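HD domain protein (Enterococcus faecalis, PDB 4LRL) probably hydrolyses deoxyribonucleoside triphosphates to deoxynucleoside and triphosphate, is allosterically regulated, and here binds dGTP and dTTP. Local coordinates at residues 346-359 / 439-451. Residues are numbered along the deposited sequence; the frame is centred on the assembly and turned at random.
Sequences RFLMRKPLKSATFT and DERFYFPKEMLDQ. With DGT (2'-deoxyguanosine-5'-triphosphate), chain R.
Ser-355 CB sits over one face of the Tyr-443 ring, a CH-pi contact 3.5 Å from its centroid, while Leu-353 O lies at the edge. On the same side of the sheet, the Arg-441 guanidinium carries Thr-357 CG2 over the centre of one face, and NH1 donates a hydrogen bond to Ser-355 OG (3.0 Å), 25° out of the guanidinium plane. On the other side, Phe-444 CG stands between backbone N and carbonyl carbon (chi1 50°), laying the ring beside strand 354-357, with Lys-354 O and Ser-355 N over one face, toward the rim. Past that strand, on the Phe-442 side, the Phe-358 ring takes Glu-440 CB over a face, its edge toward Phe-442 N. The antiparallel ladder's bond from Phe-442 N to Ala-356 O (2.9 Å) is nearly straight. Arg-346 NH2 makes a salt bridge to Glu-447 OE2 (3.0 Å), NH1 another to Asp-342. Lys-354 NZ (2.7 Å to O1B) and Lys-446 NZ converge on the dGTP triphosphate; the guanine lies over one face of the Arg-350 guanidinium, whose NH2 bonds O1A, and the second subunit adds Lys-38 and Arg-68. Strand 441-444 runs between 354-357 and 387-389, Tyr-443 and Leu-353 against helix 270-291, Phe-442, Phe-444 and Phe-358 against helix 361-377.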
ATOM      1  N   ARG C 346      22.539  -2.634  29.539  1.00 37.67           N
ATOM      2  CA  ARG C 346      22.731  -2.599  28.081  1.00 37.04           C
ATOM      3  C   ARG C 346      21.542  -3.150  27.310  1.00 36.07           C
ATOM      4  O   ARG C 346      21.226  -2.646  26.234  1.00 35.96           O
ATOM      5  CB  ARG C 346      24.043  -3.273  27.662  1.00 36.37           C
ATOM      6  CG  ARG C 346      25.263  -2.505  28.163  1.00 38.71           C
ATOM      7  CD  ARG C 346      26.582  -3.256  27.976  1.00 39.73           C
ATOM      8  NE  ARG C 346      27.375  -2.628  26.926  1.00 42.21           N
ATOM      9  CZ  ARG C 346      28.443  -1.872  27.131  1.00 42.88           C
ATOM     10  NH1 ARG C 346      28.892  -1.652  28.359  1.00 47.08           N
ATOM     11  NH2 ARG C 346      29.084  -1.351  26.098  1.00 43.25           N
ATOM     12  N   PHE C 347      20.877  -4.157  27.878  1.00 35.69           N
ATOM     13  CA  PHE C 347      19.676  -4.731  27.273  1.00 35.25           C
ATOM     14  C   PHE C 347      18.417  -3.899  27.476  1.00 35.75           C
ATOM     15  O   PHE C 347      17.608  -3.762  26.559  1.00 36.16           O
ATOM     16  CB  PHE C 347      19.412  -6.159  27.762  1.00 35.01           C
ATOM     17  CG  PHE C 347      18.356  -6.873  26.961  1.00 35.27           C
ATOM     18  CD1 PHE C 347      18.680  -7.493  25.759  1.00 34.45           C
ATOM     19  CD2 PHE C 347      17.027  -6.905  27.397  1.00 36.15           C
ATOM     20  CE1 PHE C 347      17.699  -8.147  25.008  1.00 34.85           C
ATOM     21  CE2 PHE C 347      16.035  -7.558  26.653  1.00 34.39           C
ATOM     22  CZ  PHE C 347      16.366  -8.175  25.462  1.00 35.07           C
ATOM     23  N   LEU C 348      18.231  -3.356  28.672  1.00 36.23           N
ATOM     24  CA  LEU C 348      17.067  -2.509  28.921  1.00 36.66           C
ATOM     25  C   LEU C 348      17.160  -1.163  28.212  1.00 36.97           C
ATOM     26  O   LEU C 348      16.151  -0.645  27.741  1.00 37.08           O
ATOM     27  CB  LEU C 348      16.846  -2.309  30.421  1.00 37.44           C
ATOM     28  CG  LEU C 348      16.441  -3.561  31.206  1.00 37.54           C
ATOM     29  CD1 LEU C 348      16.660  -3.319  32.701  1.00 38.33           C
ATOM     30  CD2 LEU C 348      14.995  -4.014  30.904  1.00 36.29           C
ATOM     31  N   MET C 349      18.373  -0.620  28.131  1.00 37.17           N
ATOM     32  CA  MET C 349      18.615   0.739  27.612  1.00 38.36           C
ATOM     33  C   MET C 349      19.054   0.790  26.128  1.00 37.25           C
ATOM     34  O   MET C 349      19.296   1.878  25.587  1.00 37.41           O
ATOM     35  CB  MET C 349      19.649   1.478  28.495  1.00 40.03           C
ATOM     36  CG  MET C 349      19.302   1.605  29.992  1.00 42.74           C
ATOM     37  SD  MET C 349      17.540   1.788  30.297  1.00 49.91           S
ATOM     38  CE  MET C 349      17.459   1.855  32.092  1.00 51.37           C
ATOM     39  N   ARG C 350      19.149  -0.387  25.493  1.00 35.41           N
ATOM     40  CA  ARG C 350      19.556  -0.545  24.088  1.00 34.39           C
ATOM     41  C   ARG C 350      20.978  -0.055  23.820  1.00 34.71           C
ATOM     42  O   ARG C 350      21.186   1.026  23.267  1.00 35.33           O
ATOM     43  CB  ARG C 350      18.540   0.095  23.117  1.00 34.65           C
ATOM     44  CG  ARG C 350      18.752  -0.283  21.644  1.00 34.33           C
ATOM     45  CD  ARG C 350      17.894   0.548  20.701  1.00 32.97           C
ATOM     46  NE  ARG C 350      18.038   0.177  19.287  1.00 33.30           N
ATOM     47  CZ  ARG C 350      19.081   0.481  18.506  1.00 33.91           C
ATOM     48  NH1 ARG C 350      19.090   0.093  17.240  1.00 33.44           N
ATOM     49  NH2 ARG C 350      20.131   1.145  18.981  1.00 33.52           N
ATOM     50  N   LYS C 351      21.954  -0.864  24.223  1.00 34.56           N
ATOM     51  CA  LYS C 351      23.363  -0.571  23.967  1.00 35.39           C
ATOM     52  C   LYS C 351      23.947  -1.780  23.275  1.00 35.04           C
ATOM     53  O   LYS C 351      24.660  -2.558  23.905  1.00 34.60           O
ATOM     54  CB  LYS C 351      24.152  -0.317  25.259  1.00 35.85           C
ATOM     55  CG  LYS C 351      23.527   0.654  26.243  1.00 36.21           C
ATOM     56  CD  LYS C 351      23.564   2.057  25.734  1.00 36.67           C
ATOM     57  CE  LYS C 351      23.129   3.037  26.823  1.00 38.99           C
ATOM     58  NZ  LYS C 351      22.856   4.369  26.228  1.00 38.11           N
ATOM     59  N   PRO C 352      23.637  -1.956  21.979  1.00 35.49           N
ATOM     60  CA  PRO C 352      24.091  -3.207  21.382  1.00 35.40           C
ATOM     61  C   PRO C 352      25.606  -3.222  21.256  1.00 35.92           C
ATOM     62  O   PRO C 352      26.239  -2.158  21.233  1.00 36.59           O
ATOM     63  CB  PRO C 352      23.429  -3.217  19.999  1.00 35.68           C
ATOM     64  CG  PRO C 352      22.685  -1.878  19.868  1.00 36.29           C
ATOM     65  CD  PRO C 352      23.131  -1.001  20.981  1.00 35.88           C
ATOM     66  N   LEU C 353      26.176  -4.424  21.226  1.00 35.54           N
ATOM     67  CA  LEU C 353      27.559  -4.590  20.819  1.00 35.56           C
ATOM     68  C   LEU C 353      27.665  -4.248  19.331  1.00 36.04           C
ATOM     69  O   LEU C 353      26.754  -4.542  18.556  1.00 36.42           O
ATOM     70  CB  LEU C 353      28.022  -6.027  21.062  1.00 34.72           C
ATOM     71  CG  LEU C 353      28.190  -6.526  22.502  1.00 34.87           C
ATOM     72  CD1 LEU C 353      28.832  -7.905  22.495  1.00 35.06           C
ATOM     73  CD2 LEU C 353      29.035  -5.589  23.361  1.00 34.52           C
ATOM     74  N   LYS C 354      28.767  -3.614  18.946  1.00 36.53           N
ATOM     75  CA  LYS C 354      29.085  -3.352  17.551  1.00 37.24           C
ATOM     76  C   LYS C 354      29.739  -4.610  16.975  1.00 37.08           C
ATOM     77  O   LYS C 354      30.156  -5.486  17.732  1.00 37.09           O
ATOM     78  CB  LYS C 354      30.025  -2.146  17.476  1.00 38.00           C
ATOM     79  CG  LYS C 354      30.137  -1.457  16.124  1.00 40.46           C
ATOM     80  CD  LYS C 354      28.909  -0.603  15.765  1.00 42.96           C
ATOM     81  CE  LYS C 354      29.025  -0.094  14.316  1.00 46.30           C
ATOM     82  NZ  LYS C 354      27.866   0.738  13.838  1.00 47.53           N
ATOM     83  N   SER C 355      29.824  -4.709  15.651  1.00 37.58           N
ATOM     84  CA  SER C 355      30.428  -5.876  15.000  1.00 37.79           C
ATOM     85  C   SER C 355      31.154  -5.566  13.695  1.00 38.94           C
ATOM     86  O   SER C 355      30.902  -4.556  13.042  1.00 39.24           O
ATOM     87  CB  SER C 355      29.384  -6.957  14.728  1.00 37.59           C
ATOM     88  OG  SER C 355      28.433  -6.511  13.772  1.00 38.66           O
ATOM     89  N   ALA C 356      32.054  -6.470  13.323  1.00 39.53           N
ATOM     90  CA  ALA C 356      32.753  -6.401  12.050  1.00 40.96           C
ATOM     91  C   ALA C 356      32.709  -7.784  11.423  1.00 41.62           C
ATOM     92  O   ALA C 356      32.817  -8.790  12.117  1.00 41.44           O
ATOM     93  CB  ALA C 356      34.206  -5.943  12.256  1.00 40.89           C
ATOM     94  N   THR C 357      32.539  -7.838  10.110  1.00 43.10           N
ATOM     95  CA  THR C 357      32.559  -9.123   9.410  1.00 44.25           C
ATOM     96  C   THR C 357      33.980  -9.650   9.266  1.00 45.11           C
ATOM     97  O   THR C 357      34.947  -8.888   9.356  1.00 45.28           O
ATOM     98  CB  THR C 357      31.972  -9.002   8.005  1.00 45.50           C
ATOM     99  OG1 THR C 357      32.675  -7.977   7.296  1.00 46.48           O
ATOM    100  CG2 THR C 357      30.505  -8.657   8.075  1.00 44.84           C
ATOM    101  N   PHE C 358      34.092 -10.957   9.068  1.00 45.98           N
ATOM    102  CA  PHE C 358      35.336 -11.586   8.637  1.00 47.68           C
ATOM    103  C   PHE C 358      34.942 -12.823   7.840  1.00 49.77           C
ATOM    104  O   PHE C 358      33.843 -13.341   8.021  1.00 49.66           O
ATOM    105  CB  PHE C 358      36.267 -11.910   9.821  1.00 46.45           C
ATOM    106  CG  PHE C 358      35.722 -12.931  10.770  1.00 45.11           C
ATOM    107  CD1 PHE C 358      36.030 -14.278  10.612  1.00 45.63           C
ATOM    108  CD2 PHE C 358      34.909 -12.550  11.830  1.00 42.78           C
ATOM    109  CE1 PHE C 358      35.524 -15.228  11.494  1.00 44.78           C
ATOM    110  CE2 PHE C 358      34.398 -13.494  12.715  1.00 41.87           C
ATOM    111  CZ  PHE C 358      34.710 -14.835  12.550  1.00 43.12           C
ATOM    112  N   THR C 359      35.803 -13.279   6.938  1.00 52.38           N
ATOM    113  CA  THR C 359      35.381 -14.335   6.007  1.00 55.43           C
ATOM    114  C   THR C 359      35.795 -15.744   6.424  1.00 56.82           C
ATOM    115  O   THR C 359      35.058 -16.710   6.190  1.00 58.18           O
ATOM    116  CB  THR C 359      35.793 -14.049   4.531  1.00 57.45           C
ATOM    117  OG1 THR C 359      37.040 -13.345   4.499  1.00 57.93           O
ATOM    118  CG2 THR C 359      34.726 -13.209   3.825  1.00 57.57           C
ATOM    119  N   ASP C 439      27.066 -15.223   7.006  1.00 67.33           N
ATOM    120  CA  ASP C 439      28.245 -14.419   7.316  1.00 62.76           C
ATOM    121  C   ASP C 439      29.078 -14.958   8.491  1.00 59.21           C
ATOM    122  O   ASP C 439      28.915 -16.103   8.913  1.00 60.70           O
ATOM    123  CB  ASP C 439      27.855 -12.954   7.546  1.00 60.29           C
ATOM    124  CG  ASP C 439      26.947 -12.760   8.755  1.00 58.97           C
ATOM    125  OD1 ASP C 439      26.100 -11.850   8.697  1.00 60.60           O
ATOM    126  OD2 ASP C 439      27.068 -13.493   9.758  1.00 57.05           O
ATOM    127  N   GLU C 440      29.993 -14.128   8.977  1.00 54.61           N
ATOM    128  CA  GLU C 440      30.691 -14.354  10.234  1.00 51.21           C
ATOM    129  C   GLU C 440      30.937 -12.978  10.831  1.00 46.87           C
ATOM    130  O   GLU C 440      31.522 -12.108  10.180  1.00 45.99           O
ATOM    131  CB  GLU C 440      32.044 -15.066  10.033  1.00 51.71           C
ATOM    132  CG  GLU C 440      32.004 -16.489   9.479  1.00 56.89           C
ATOM    133  CD  GLU C 440      31.459 -17.512  10.461  1.00 58.78           C
ATOM    134  OE1 GLU C 440      31.704 -17.376  11.683  1.00 56.50           O
ATOM    135  OE2 GLU C 440      30.790 -18.466  10.001  1.00 62.79           O
ATOM    136  N   ARG C 441      30.491 -12.782  12.063  1.00 44.39           N
ATOM    137  CA  ARG C 441      30.733 -11.515  12.744  1.00 41.46           C
ATOM    138  C   ARG C 441      31.471 -11.630  14.072  1.00 39.00           C
ATOM    139  O   ARG C 441      31.307 -12.602  14.818  1.00 39.26           O
ATOM    140  CB  ARG C 441      29.431 -10.743  12.927  1.00 41.81           C
ATOM    141  CG  ARG C 441      29.045  -9.975  11.690  1.00 43.26           C
ATOM    142  CD  ARG C 441      27.671  -9.317  11.798  1.00 42.45           C
ATOM    143  NE  ARG C 441      27.324  -8.766  10.497  1.00 45.37           N
ATOM    144  CZ  ARG C 441      27.729  -7.583  10.052  1.00 44.95           C
ATOM    145  NH1 ARG C 441      28.482  -6.795  10.813  1.00 42.20           N
ATOM    146  NH2 ARG C 441      27.375  -7.188   8.841  1.00 46.99           N
ATOM    147  N   PHE C 442      32.282 -10.614  14.347  1.00 37.05           N
ATOM    148  CA  PHE C 442      32.936 -10.447  15.631  1.00 35.27           C
ATOM    149  C   PHE C 442      32.328  -9.236  16.340  1.00 34.82           C
ATOM    150  O   PHE C 442      32.280  -8.128  15.792  1.00 35.13           O
ATOM    151  CB  PHE C 442      34.444 -10.284  15.427  1.00 34.49           C
ATOM    152  CG  PHE C 442      35.191  -9.956  16.680  1.00 33.85           C
ATOM    153  CD1 PHE C 442      35.206 -10.848  17.754  1.00 34.36           C
ATOM    154  CD2 PHE C 442      35.887  -8.758  16.787  1.00 34.30           C
ATOM    155  CE1 PHE C 442      35.901 -10.549  18.927  1.00 35.42           C
ATOM    156  CE2 PHE C 442      36.604  -8.445  17.954  1.00 34.65           C
ATOM    157  CZ  PHE C 442      36.610  -9.343  19.029  1.00 34.65           C
ATOM    158  N   TYR C 443      31.847  -9.450  17.556  1.00 34.37           N
ATOM    159  CA  TYR C 443      31.104  -8.423  18.253  1.00 34.66           C
ATOM    160  C   TYR C 443      31.967  -7.826  19.341  1.00 33.85           C
ATOM    161  O   TYR C 443      32.727  -8.534  19.981  1.00 33.03           O
ATOM    162  CB  TYR C 443      29.800  -8.996  18.824  1.00 36.29           C
ATOM    163  CG  TYR C 443      28.695  -9.091  17.798  1.00 39.38           C
ATOM    164  CD1 TYR C 443      28.521 -10.242  17.024  1.00 42.43           C
ATOM    165  CD2 TYR C 443      27.832  -8.022  17.592  1.00 42.19           C
ATOM    166  CE1 TYR C 443      27.487 -10.319  16.062  1.00 45.52           C
ATOM    167  CE2 TYR C 443      26.816  -8.082  16.639  1.00 46.67           C
ATOM    168  CZ  TYR C 443      26.650  -9.229  15.878  1.00 47.86           C
ATOM    169  OH  TYR C 443      25.634  -9.255  14.946  1.00 51.56           O
ATOM    170  N   PHE C 444      31.842  -6.519  19.549  1.00 34.23           N
ATOM    171  CA  PHE C 444      32.681  -5.805  20.522  1.00 34.19           C
ATOM    172  C   PHE C 444      31.973  -4.545  20.993  1.00 35.80           C
ATOM    173  O   PHE C 444      31.063  -4.056  20.303  1.00 36.19           O
ATOM    174  CB  PHE C 444      34.039  -5.442  19.907  1.00 33.49           C
ATOM    175  CG  PHE C 444      33.944  -4.766  18.566  1.00 34.49           C
ATOM    176  CD1 PHE C 444      33.794  -3.378  18.475  1.00 37.69           C
ATOM    177  CD2 PHE C 444      34.006  -5.513  17.390  1.00 33.69           C
ATOM    178  CE1 PHE C 444      33.709  -2.743  17.226  1.00 37.81           C
ATOM    179  CE2 PHE C 444      33.918  -4.893  16.139  1.00 34.79           C
ATOM    180  CZ  PHE C 444      33.770  -3.503  16.059  1.00 37.56           C
ATOM    181  N   PRO C 445      32.378  -4.012  22.166  1.00 36.93           N
ATOM    182  CA  PRO C 445      31.740  -2.777  22.625  1.00 39.94           C
ATOM    183  C   PRO C 445      32.000  -1.645  21.653  1.00 40.68           C
ATOM    184  O   PRO C 445      33.119  -1.494  21.164  1.00 39.67           O
ATOM    185  CB  PRO C 445      32.414  -2.503  23.974  1.00 41.29           C
ATOM    186  CG  PRO C 445      32.919  -3.845  24.412  1.00 39.52           C
ATOM    187  CD  PRO C 445      33.368  -4.498  23.145  1.00 36.62           C
ATOM    188  N   LYS C 446      30.949  -0.890  21.359  1.00 43.37           N
ATOM    189  CA  LYS C 446      31.041   0.319  20.550  1.00 46.03           C
ATOM    190  C   LYS C 446      32.146   1.259  21.050  1.00 48.04           C
ATOM    191  O   LYS C 446      32.886   1.837  20.245  1.00 48.40           O
ATOM    192  CB  LYS C 446      29.692   1.054  20.525  1.00 49.04           C
ATOM    193  CG  LYS C 446      29.637   2.210  19.533  1.00 52.25           C
ATOM    194  CD  LYS C 446      28.249   2.857  19.431  1.00 55.97           C
ATOM    195  CE  LYS C 446      28.342   4.189  18.683  1.00 60.32           C
ATOM    196  NZ  LYS C 446      27.042   4.655  18.109  1.00 64.51           N
ATOM    197  N   GLU C 447      32.265   1.394  22.370  1.00 50.11           N
ATOM    198  CA  GLU C 447      33.236   2.333  22.947  1.00 53.70           C
ATOM    199  C   GLU C 447      34.697   2.036  22.587  1.00 52.25           C
ATOM    200  O   GLU C 447      35.571   2.877  22.804  1.00 55.00           O
ATOM    201  CB  GLU C 447      33.031   2.577  24.460  1.00 56.66           C
ATOM    202  CG  GLU C 447      32.633   1.387  25.321  1.00 53.91           C
ATOM    203  CD  GLU C 447      31.137   1.091  25.294  1.00 52.93           C
ATOM    204  OE1 GLU C 447      30.441   1.419  26.280  1.00 55.10           O
ATOM    205  OE2 GLU C 447      30.661   0.522  24.291  1.00 47.76           O
ATOM    206  N   MET C 448      34.946   0.864  22.000  1.00 49.06           N
ATOM    207  CA  MET C 448      36.271   0.520  21.484  1.00 48.24           C
ATOM    208  C   MET C 448      36.655   1.390  20.292  1.00 50.62           C
ATOM    209  O   MET C 448      37.840   1.605  20.037  1.00 51.00           O
ATOM    210  CB  MET C 448      36.348  -0.955  21.070  1.00 44.08           C
ATOM    211  CG  MET C 448      36.319  -1.965  22.216  1.00 42.20           C
ATOM    212  SD  MET C 448      37.559  -1.722  23.509  1.00 41.23           S
ATOM    213  CE  MET C 448      39.089  -1.941  22.604  1.00 38.36           C
ATOM    214  N   LEU C 449      35.649   1.882  19.568  1.00 53.21           N
ATOM    215  CA  LEU C 449      35.866   2.651  18.346  1.00 56.22           C
ATOM    216  C   LEU C 449      35.884   4.166  18.540  1.00 62.64           C
ATOM    217  O   LEU C 449      36.808   4.831  18.077  1.00 64.76           O
ATOM    218  CB  LEU C 449      34.838   2.267  17.277  1.00 54.88           C
ATOM    219  CG  LEU C 449      34.965   0.876  16.649  1.00 50.65           C
ATOM    220  CD1 LEU C 449      33.824   0.647  15.666  1.00 51.25           C
ATOM    221  CD2 LEU C 449      36.313   0.674  15.960  1.00 48.64           C
ATOM    222  N   ASP C 450      34.873   4.709  19.214  1.00 67.15           N
ATOM    223  CA  ASP C 450      34.716   6.165  19.339  1.00 74.81           C
ATOM    224  C   ASP C 450      35.350   6.736  20.609  1.00 78.90           C
ATOM    225  O   ASP C 450      35.427   6.049  21.629  1.00 77.78           O
ATOM    226  CB  ASP C 450      33.233   6.576  19.231  1.00 77.71           C
ATOM    227  CG  ASP C 450      32.321   5.762  20.151  1.00 77.01           C
ATOM    228  OD1 ASP C 450      31.721   4.774  19.669  1.00 74.57           O
ATOM    229  OD2 ASP C 450      32.210   6.103  21.351  1.00 80.46           O
ATOM    230  N   GLN C 451      35.793   7.992  20.542  1.00 85.11           N
ATOM    231  CA  GLN C 451      36.441   8.645  21.689  1.00 90.27           C
ATOM    232  C   GLN C 451      35.700   9.873  22.241  1.00 97.69           C
ATOM    233  O   GLN C 451      36.305  10.925  22.461  1.00103.39           O
ATOM    234  CB  GLN C 451      37.909   8.974  21.377  1.00 91.26           C
ATOM    235  CG  GLN C 451      38.834   7.763  21.458  1.00 86.39           C
ATOM    236  CD  GLN C 451      38.644   6.960  22.740  1.00 85.52           C
ATOM    237  OE1 GLN C 451      38.122   5.842  22.712  1.00 80.98           O
ATOM    238  NE2 GLN C 451      39.051   7.536  23.872  1.00 89.98           N
TER
HETATM  239  PG  DGT R 502      25.497   4.488  14.502  0.75 59.71           P
HETATM  240  O1G DGT R 502      25.212   4.645  13.018  0.75 58.65           O
HETATM  241  O2G DGT R 502      26.976   4.584  14.851  0.75 58.83           O
HETATM  242  O3G DGT R 502      24.579   5.300  15.402  0.75 58.44           O
HETATM  243  O3B DGT R 502      25.138   2.965  14.908  1.00 54.82           O
HETATM  244  PB  DGT R 502      24.284   1.986  13.975  1.00 51.95           P
HETATM  245  O1B DGT R 502      25.209   0.948  13.395  1.00 51.92           O
HETATM  246  O2B DGT R 502      23.391   2.793  13.066  1.00 53.40           O
HETATM  247  O3A DGT R 502      23.355   1.248  15.053  1.00 46.87           O
HETATM  248  PA  DGT R 502      22.094   1.891  15.808  1.00 39.59           P
HETATM  249  O1A DGT R 502      22.154   1.385  17.222  1.00 39.67           O
HETATM  250  O2A DGT R 502      21.931   3.358  15.576  1.00 40.46           O
HETATM  251  O5' DGT R 502      20.851   1.131  15.117  1.00 40.89           O
HETATM  252  C5' DGT R 502      20.699   0.990  13.708  1.00 38.88           C
HETATM  253  C4' DGT R 502      19.269   1.333  13.296  1.00 38.72           C
HETATM  254  O4' DGT R 502      18.275   0.802  14.190  1.00 36.57           O
HETATM  255  C3' DGT R 502      19.038   2.836  13.346  1.00 39.22           C
HETATM  256  O3' DGT R 502      19.627   3.521  12.225  1.00 41.20           O
HETATM  257  C2' DGT R 502      17.521   2.939  13.443  1.00 36.54           C
HETATM  258  C1' DGT R 502      17.103   1.627  14.111  1.00 34.09           C
HETATM  259  N9  DGT R 502      16.527   1.844  15.460  1.00 30.55           N
HETATM  260  C8  DGT R 502      15.332   1.374  15.876  1.00 30.94           C
HETATM  261  N7  DGT R 502      15.070   1.724  17.165  1.00 26.98           N
HETATM  262  C5  DGT R 502      16.128   2.437  17.594  1.00 27.55           C
HETATM  263  C6  DGT R 502      16.519   3.135  18.851  1.00 27.07           C
HETATM  264  O6  DGT R 502      15.805   3.143  19.874  1.00 28.06           O
HETATM  265  N1  DGT R 502      17.689   3.757  18.890  1.00 27.26           N
HETATM  266  C2  DGT R 502      18.520   3.804  17.841  1.00 27.63           C
HETATM  267  N2  DGT R 502      19.678   4.475  18.000  1.00 27.66           N
HETATM  268  N3  DGT R 502      18.247   3.194  16.656  1.00 29.34           N
HETATM  269  C4  DGT R 502      17.080   2.512  16.472  1.00 29.24           C
HETATM  270  O   HOH W   1      28.340  -1.210  22.663  1.00 37.28           O
HETATM  271  O   HOH W   2      31.165 -12.496   6.890  1.00 41.97           O